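Long-range contacts in RNA-dependent RNA polymerase (Dera Ghazi Khan orthonairovirus, PDB 6DX2), which carries a viral OTU cysteine protease domain with deubiquitinase activity, one part of a longer protein whose probable overall role is RNA-directed RNA synthesis: residues 32-37 / 151-156; 123-128 / 143-148; 113-118 / 133-138. All coordinates share one frame; numbering follows the deposited sequence.

How the contacts relate
The three contacts all reach one mixed sheet in the viral OTU domain. Contact 1 attaches strand 31-33, one of the two outermost, to strand 150-156. Strand 142-147 comes next in the sheet and belongs to contact 2. The two contacts touch: K145 N lies 2.8 Å from E152 O, probably hydrogen-bonded. On its other side, strand 142-147 meets strand 116-121 of contact 3, where L144 N probably bonds I117 O over 2.9 Å. The centres of contacts 1 and 2 are about 11 Å apart, and those of contacts 2 and 3 about 17 Å. Contacts 1 and 3 do not touch. Along the chain, contacts 2 and 3 are both nested in the loop that contact 1 closes.

Contact 1 of 3, residues 32-37 / 151-156; sequences TSEKVP and IEPLQL
E152 reaches across to V36 with its carboxylate. Its CB sits 3.5 Å from E34 O. The chain then folds back at chi2 (-66°), which swings the acid alongside V36. CD passes V36 CG2 at 4.1 Å. At the tip, OE1 accepts V36 N at 2.9 Å, met nearly end-on, and also lies against V36 CG2. The two side chains run past each other in opposite directions. A side-chain oxygen thus takes a backbone N-H beyond the end of strand 31-33, where the main chains have drawn apart. The other methyl of V36, CG1, meets P153 at its CD, 3.6 Å away. P153 CG also touches CB of E34 at 3.9 Å, and P153 touches S46 of helix 42-52.

Regular pairing holds the other end. T32 and Q155 form an antiparallel hydrogen-bonded pair, with T32 N to Q155 O at 2.7 Å and Q155 N to T32 O at 2.8 Å. S33 and L154 follow as a non-hydrogen-bonded pair, where S33 OG lies against L154 CD2. That hydroxyl has its main polar partner in N28. E34 N then bonds P153 O, the last main-chain link. The arrangement is an antiparallel edge strand that frays into a loop, on the sheet that packs against helix 42-52 in this OTU domain.

Contact 2 of 3, residues 123-128 / 143-148; sequences VSENVV and NLKLCQ
E125 and K145 form a salt bridge, with OE1 3.0 Å from NZ. The hydrogen bond within it is weak. OE1 does not sit beyond the end of the ammonium but beside the bend of the lysine chain: CD of K145 is also 3.0 Å from E125 OE1, and CE is close as well. The lysine leaves its strand with CG opposite the backbone N (chi1 -176°), runs extended, and turns at chi3 (82°). The two side chains cross at about a right angle. K145 is buried, and the acid would be expected to offset its positive charge.

Nearer the surface the contacts are van der Waals only. C147 SG approaches V123 CA at 4.1 Å. V123 CG1 meets the end of the bent Q148 chain, 3.1 Å from OE1, with CG and CD of Q148 a little farther.

The next shell sets these groups in place. K145 NZ makes a second, weak bond to S33 OG, while its chain lies on L27 and L154. E125 is held by backbone pairing with L27. N26 ND2 bonds both S124 O and N126 OD1, and D122 OD2 accepts N126 N. V123 and S124 have type I turn angles, and E125 follows with positive phi (73°). This loop is a beta-hairpin turn joining strands 116-121 and 127-133. It lies against the end of strand 142-147, at one end of the strands of the OTU-domain sheet.

Contact 3 of 3, residues 113-118 / 133-138; sequences NITIIL and YGPGLV
T115 and I116 grip the chain from Y133 to G136, at the open end of the beta hairpin made by strands 116-121 and 127-133. I116 and Y133 are an antiparallel hydrogen-bonded pair. Around them the packing is tight. Y133 O accepts I116 N at 2.9 Å in its carbonyl plane, and it also receives a CA-H contact from T115 CA at 3.2 Å. The hydroxyl of T115 reaches further along the departing loop: OG1 takes G136 N at 2.8 Å, with an N-H...O angle of 140°. With chi1 at -70°, OG1 faces the glycine while CG2 turns to the carbonyls of Y133 and G134. The loop curls round T115, bonded to it at G136 N. K132 NZ adds bonds to G134 O and G136 O.

The solvent side is looser. P135 is exposed; its N lies 3.5 Å from T115 OG1, with CD at 3.9 Å. L137 turns away from 113-118 and touches D7. Beyond it the chain returns inward, and V138 CG2 meets I117 CD1 at 3.6 Å, the two side chains at about a right angle.

The Y133 ring closes the buried end. It lies against S102, E106 and S109 of helix 102-112, with L118 CD1 slanting in at 4.1 Å from CE2. I116 O, which accepts Y133 N, also lies in the ring plane at its edge, 3.7 Å from CD2 of Y133.

Contact 1 of 3, residues 32-37 / 151-156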
# COMPACT_ATOMS: atom_id res chain seq x y z
N THR A 32 -11.68 -2.30 -10.78
CA THR A 32 -11.72 -3.73 -10.89
C THR A 32 -10.83 -4.31 -9.80
O THR A 32 -9.71 -3.87 -9.61
CB THR A 32 -11.18 -4.17 -12.24
OG1 THR A 32 -11.94 -3.52 -13.28
CG2 THR A 32 -11.33 -5.63 -12.37
N SER A 33 -11.31 -5.31 -9.11
CA SER A 33 -10.44 -6.03 -8.19
C SER A 33 -9.75 -7.16 -8.91
O SER A 33 -10.27 -7.74 -9.89
CB SER A 33 -11.20 -6.58 -6.99
OG SER A 33 -11.87 -5.54 -6.30
N GLU A 34 -8.57 -7.51 -8.41
CA GLU A 34 -7.86 -8.68 -8.86
C GLU A 34 -7.55 -9.60 -7.68
O GLU A 34 -7.22 -9.14 -6.59
CB GLU A 34 -6.56 -8.31 -9.58
CG GLU A 34 -5.65 -9.52 -9.87
CD GLU A 34 -6.06 -10.28 -11.12
OE1 GLU A 34 -5.48 -11.35 -11.39
OE2 GLU A 34 -6.96 -9.80 -11.85
N LYS A 35 -7.69 -10.90 -7.89
CA LYS A 35 -7.47 -11.91 -6.86
C LYS A 35 -5.98 -12.26 -6.74
O LYS A 35 -5.33 -12.54 -7.76
CB LYS A 35 -8.25 -13.16 -7.25
CG LYS A 35 -7.79 -13.73 -8.61
CD LYS A 35 -8.82 -14.61 -9.29
CE LYS A 35 -9.32 -14.00 -10.61
NZ LYS A 35 -10.66 -14.55 -11.03
N VAL A 36 -5.43 -12.22 -5.52
CA VAL A 36 -4.09 -12.78 -5.30
C VAL A 36 -4.20 -13.81 -4.17
O VAL A 36 -5.14 -13.77 -3.36
CB VAL A 36 -3.04 -11.71 -4.93
CG1 VAL A 36 -2.90 -10.67 -6.02
CG2 VAL A 36 -3.35 -11.10 -3.57
N PRO A 37 -3.26 -14.72 -4.10
CA PRO A 37 -3.35 -15.79 -3.08
C PRO A 37 -3.38 -15.21 -1.67
O PRO A 37 -2.63 -14.28 -1.35
CB PRO A 37 -2.09 -16.63 -3.31
CG PRO A 37 -1.78 -16.43 -4.75
CD PRO A 37 -2.11 -14.95 -5.00
N ILE A 151 -5.30 -8.30 1.48
CA ILE A 151 -4.99 -7.21 0.58
C ILE A 151 -5.12 -7.76 -0.82
O ILE A 151 -4.63 -8.86 -1.13
CB ILE A 151 -3.59 -6.63 0.82
CG1 ILE A 151 -3.57 -5.96 2.18
CG2 ILE A 151 -3.15 -5.68 -0.34
CD1 ILE A 151 -2.33 -5.25 2.44
N GLU A 152 -5.82 -7.01 -1.67
CA GLU A 152 -5.94 -7.31 -3.08
C GLU A 152 -5.60 -6.08 -3.90
O GLU A 152 -5.84 -4.94 -3.48
CB GLU A 152 -7.36 -7.79 -3.41
CG GLU A 152 -7.89 -8.85 -2.43
CD GLU A 152 -7.15 -10.20 -2.48
OE1 GLU A 152 -6.46 -10.46 -3.49
OE2 GLU A 152 -7.28 -11.00 -1.50
N PRO A 153 -5.00 -6.26 -5.06
CA PRO A 153 -4.79 -5.11 -5.97
C PRO A 153 -6.11 -4.63 -6.58
O PRO A 153 -7.00 -5.42 -6.85
CB PRO A 153 -3.86 -5.70 -7.04
CG PRO A 153 -3.94 -7.17 -6.92
CD PRO A 153 -4.60 -7.55 -5.65
N LEU A 154 -6.20 -3.32 -6.82
CA LEU A 154 -7.30 -2.71 -7.58
C LEU A 154 -6.74 -2.10 -8.84
O LEU A 154 -5.64 -1.56 -8.82
CB LEU A 154 -7.95 -1.60 -6.74
CG LEU A 154 -8.58 -2.12 -5.42
CD1 LEU A 154 -8.87 -0.83 -4.57
CD2 LEU A 154 -9.83 -2.94 -5.77
N GLN A 155 -7.51 -2.09 -9.94
CA GLN A 155 -7.17 -1.27 -11.11
C GLN A 155 -8.36 -0.44 -11.52
O GLN A 155 -9.50 -0.88 -11.40
CB GLN A 155 -6.71 -2.19 -12.26
CG GLN A 155 -5.45 -2.97 -11.82
CD GLN A 155 -4.81 -3.80 -12.91
OE1 GLN A 155 -5.41 -4.76 -13.43
NE2 GLN A 155 -3.56 -3.47 -13.24
N LEU A 156 -8.08 0.77 -12.02
CA LEU A 156 -9.16 1.64 -12.48
C LEU A 156 -9.92 0.97 -13.61
O LEU A 156 -9.33 0.31 -14.47
CB LEU A 156 -8.62 3.00 -12.93
CG LEU A 156 -8.49 3.95 -11.74
CD1 LEU A 156 -8.11 5.30 -12.23
CD2 LEU A 156 -9.80 4.02 -11.02

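Contact 2 of 3, residues 123-128 / 143-148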
# COMPACT_ATOMS: atom_id res chain seq x y z
N VAL A 123 -16.96 -5.48 4.38
CA VAL A 123 -17.25 -6.72 3.64
C VAL A 123 -18.06 -6.44 2.38
O VAL A 123 -18.01 -7.22 1.42
CB VAL A 123 -17.98 -7.75 4.55
CG1 VAL A 123 -17.06 -8.23 5.64
CG2 VAL A 123 -19.24 -7.16 5.13
N SER A 124 -18.79 -5.34 2.35
CA SER A 124 -19.53 -4.97 1.16
C SER A 124 -18.73 -4.04 0.23
O SER A 124 -19.31 -3.50 -0.72
CB SER A 124 -20.86 -4.33 1.55
OG SER A 124 -21.42 -5.01 2.66
N GLU A 125 -17.42 -3.87 0.48
CA GLU A 125 -16.49 -3.12 -0.38
C GLU A 125 -16.70 -1.61 -0.31
O GLU A 125 -16.22 -0.86 -1.17
CB GLU A 125 -16.56 -3.58 -1.84
CG GLU A 125 -16.67 -5.10 -2.01
CD GLU A 125 -15.37 -5.83 -1.74
OE1 GLU A 125 -14.33 -5.16 -1.66
OE2 GLU A 125 -15.39 -7.07 -1.62
N ASN A 126 -17.35 -1.14 0.74
CA ASN A 126 -17.43 0.30 0.95
C ASN A 126 -16.16 0.79 1.63
O ASN A 126 -15.67 0.15 2.57
CB ASN A 126 -18.63 0.64 1.81
CG ASN A 126 -19.93 0.17 1.18
OD1 ASN A 126 -20.22 0.53 0.04
ND2 ASN A 126 -20.68 -0.65 1.89
N VAL A 127 -15.63 1.92 1.15
CA VAL A 127 -14.48 2.52 1.81
C VAL A 127 -14.84 2.88 3.23
O VAL A 127 -15.91 3.47 3.49
CB VAL A 127 -13.98 3.77 1.06
CG1 VAL A 127 -12.77 4.34 1.81
CG2 VAL A 127 -13.52 3.40 -0.31
N VAL A 128 -13.97 2.50 4.17
CA VAL A 128 -14.07 2.93 5.56
C VAL A 128 -12.99 3.95 5.90
O VAL A 128 -13.25 4.92 6.61
CB VAL A 128 -14.01 1.73 6.53
CG1 VAL A 128 -14.41 2.17 7.93
CG2 VAL A 128 -14.97 0.67 6.07
N ASN A 143 -3.23 1.07 -6.04
CA ASN A 143 -4.45 1.08 -5.24
C ASN A 143 -4.61 -0.31 -4.66
O ASN A 143 -4.78 -1.26 -5.42
CB ASN A 143 -5.64 1.44 -6.12
CG ASN A 143 -5.57 2.90 -6.53
OD1 ASN A 143 -5.74 3.75 -5.67
ND2 ASN A 143 -5.10 3.17 -7.74
N LEU A 144 -4.65 -0.38 -3.32
CA LEU A 144 -4.76 -1.66 -2.62
C LEU A 144 -6.04 -1.66 -1.82
O LEU A 144 -6.33 -0.67 -1.13
CB LEU A 144 -3.55 -1.83 -1.64
CG LEU A 144 -2.19 -1.83 -2.35
CD1 LEU A 144 -1.13 -2.03 -1.28
CD2 LEU A 144 -2.07 -2.94 -3.42
N LYS A 145 -6.77 -2.77 -1.90
CA LYS A 145 -7.97 -2.96 -1.12
C LYS A 145 -7.62 -3.77 0.09
O LYS A 145 -7.13 -4.91 -0.02
CB LYS A 145 -9.05 -3.66 -1.94
CG LYS A 145 -10.38 -3.81 -1.21
CD LYS A 145 -11.44 -4.46 -2.13
CE LYS A 145 -11.28 -5.97 -2.14
NZ LYS A 145 -12.13 -6.59 -3.19
N LEU A 146 -7.94 -3.24 1.26
CA LEU A 146 -7.76 -3.96 2.52
C LEU A 146 -9.12 -4.36 3.00
O LEU A 146 -9.92 -3.50 3.39
CB LEU A 146 -7.09 -3.01 3.53
CG LEU A 146 -5.59 -2.87 3.39
CD1 LEU A 146 -5.11 -2.44 2.01
CD2 LEU A 146 -5.13 -1.84 4.44
N CYS A 147 -9.39 -5.65 3.01
CA CYS A 147 -10.74 -6.10 3.33
C CYS A 147 -10.63 -7.41 4.09
O CYS A 147 -9.98 -8.34 3.61
CB CYS A 147 -11.57 -6.26 2.05
SG CYS A 147 -13.34 -6.53 2.38
N GLN A 148 -11.21 -7.46 5.28
CA GLN A 148 -11.27 -8.69 6.07
C GLN A 148 -9.89 -9.33 6.22
O GLN A 148 -9.71 -10.55 6.11
CB GLN A 148 -12.27 -9.66 5.46
CG GLN A 148 -13.69 -9.18 5.65
CD GLN A 148 -14.04 -9.02 7.13
OE1 GLN A 148 -14.60 -8.00 7.54
NE2 GLN A 148 -13.70 -10.02 7.93

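Contact 3 of 3, residues 113-118 / 133-138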
# COMPACT_ATOMS: atom_id res chain seq x y z
N ASN A 113 9.36 5.95 -5.63
CA ASN A 113 8.81 7.20 -6.18
C ASN A 113 7.48 6.92 -6.85
O ASN A 113 7.21 7.29 -8.01
CB ASN A 113 9.79 7.87 -7.14
CG ASN A 113 10.87 8.56 -6.40
OD1 ASN A 113 11.92 7.97 -6.10
ND2 ASN A 113 10.59 9.80 -6.02
N ILE A 114 6.64 6.23 -6.11
CA ILE A 114 5.30 5.94 -6.56
C ILE A 114 4.37 6.33 -5.42
O ILE A 114 4.79 6.62 -4.29
CB ILE A 114 5.10 4.46 -6.96
CG1 ILE A 114 5.39 3.56 -5.78
CG2 ILE A 114 6.01 4.10 -8.17
CD1 ILE A 114 5.32 2.01 -6.03
N THR A 115 3.09 6.35 -5.75
CA THR A 115 2.07 6.64 -4.75
C THR A 115 1.33 5.35 -4.50
O THR A 115 1.02 4.62 -5.47
CB THR A 115 1.16 7.76 -5.28
OG1 THR A 115 1.94 8.98 -5.30
CG2 THR A 115 -0.03 8.04 -4.35
N ILE A 116 1.03 5.08 -3.23
CA ILE A 116 0.32 3.88 -2.84
C ILE A 116 -0.86 4.28 -1.98
O ILE A 116 -0.70 5.10 -1.08
CB ILE A 116 1.22 2.88 -2.08
CG1 ILE A 116 2.41 2.47 -3.00
CG2 ILE A 116 0.33 1.70 -1.56
CD1 ILE A 116 3.52 1.63 -2.27
N ILE A 117 -2.03 3.74 -2.28
CA ILE A 117 -3.23 4.09 -1.52
C ILE A 117 -3.79 2.83 -0.89
O ILE A 117 -3.99 1.82 -1.59
CB ILE A 117 -4.28 4.77 -2.40
CG1 ILE A 117 -3.67 6.02 -2.98
CG2 ILE A 117 -5.60 5.03 -1.60
CD1 ILE A 117 -4.61 6.71 -4.05
N LEU A 118 -4.03 2.88 0.42
CA LEU A 118 -4.64 1.76 1.12
C LEU A 118 -6.10 2.11 1.30
O LEU A 118 -6.43 3.04 2.05
CB LEU A 118 -3.97 1.48 2.47
CG LEU A 118 -2.45 1.29 2.46
CD1 LEU A 118 -1.89 0.85 3.88
CD2 LEU A 118 -2.02 0.34 1.34
N TYR A 133 -0.06 7.38 0.37
CA TYR A 133 1.36 7.57 0.66
C TYR A 133 1.99 8.04 -0.64
O TYR A 133 2.03 7.29 -1.61
CB TYR A 133 2.01 6.26 1.12
CG TYR A 133 1.47 5.80 2.43
CD1 TYR A 133 2.05 6.22 3.60
CD2 TYR A 133 0.34 4.97 2.50
CE1 TYR A 133 1.56 5.81 4.84
CE2 TYR A 133 -0.17 4.57 3.77
CZ TYR A 133 0.44 5.02 4.88
OH TYR A 133 0.00 4.68 6.13
N GLY A 134 2.43 9.29 -0.68
CA GLY A 134 2.99 9.86 -1.89
C GLY A 134 2.11 10.93 -2.47
O GLY A 134 0.91 10.98 -2.23
N PRO A 135 2.69 11.79 -3.31
CA PRO A 135 1.99 13.00 -3.76
C PRO A 135 1.12 12.83 -4.99
O PRO A 135 0.54 13.82 -5.45
CB PRO A 135 3.15 13.95 -4.07
CG PRO A 135 4.18 13.02 -4.62
CD PRO A 135 4.11 11.76 -3.73
N GLY A 136 1.02 11.62 -5.51
CA GLY A 136 0.44 11.42 -6.82
C GLY A 136 -1.06 11.20 -6.76
O GLY A 136 -1.71 11.27 -5.73
N LEU A 137 -1.63 10.95 -7.92
CA LEU A 137 -3.08 10.86 -8.08
C LEU A 137 -3.56 9.42 -8.03
O LEU A 137 -2.79 8.49 -8.32
CB LEU A 137 -3.49 11.44 -9.44
CG LEU A 137 -3.10 12.91 -9.71
CD1 LEU A 137 -3.31 13.28 -11.19
CD2 LEU A 137 -3.89 13.82 -8.75
N VAL A 138 -4.85 9.22 -7.73
CA VAL A 138 -5.38 7.84 -7.66
C VAL A 138 -5.06 7.03 -8.92
O VAL A 138 -4.59 5.88 -8.84
CB VAL A 138 -6.90 7.85 -7.40
CG1 VAL A 138 -7.48 6.40 -7.58
CG2 VAL A 138 -7.18 8.37 -6.03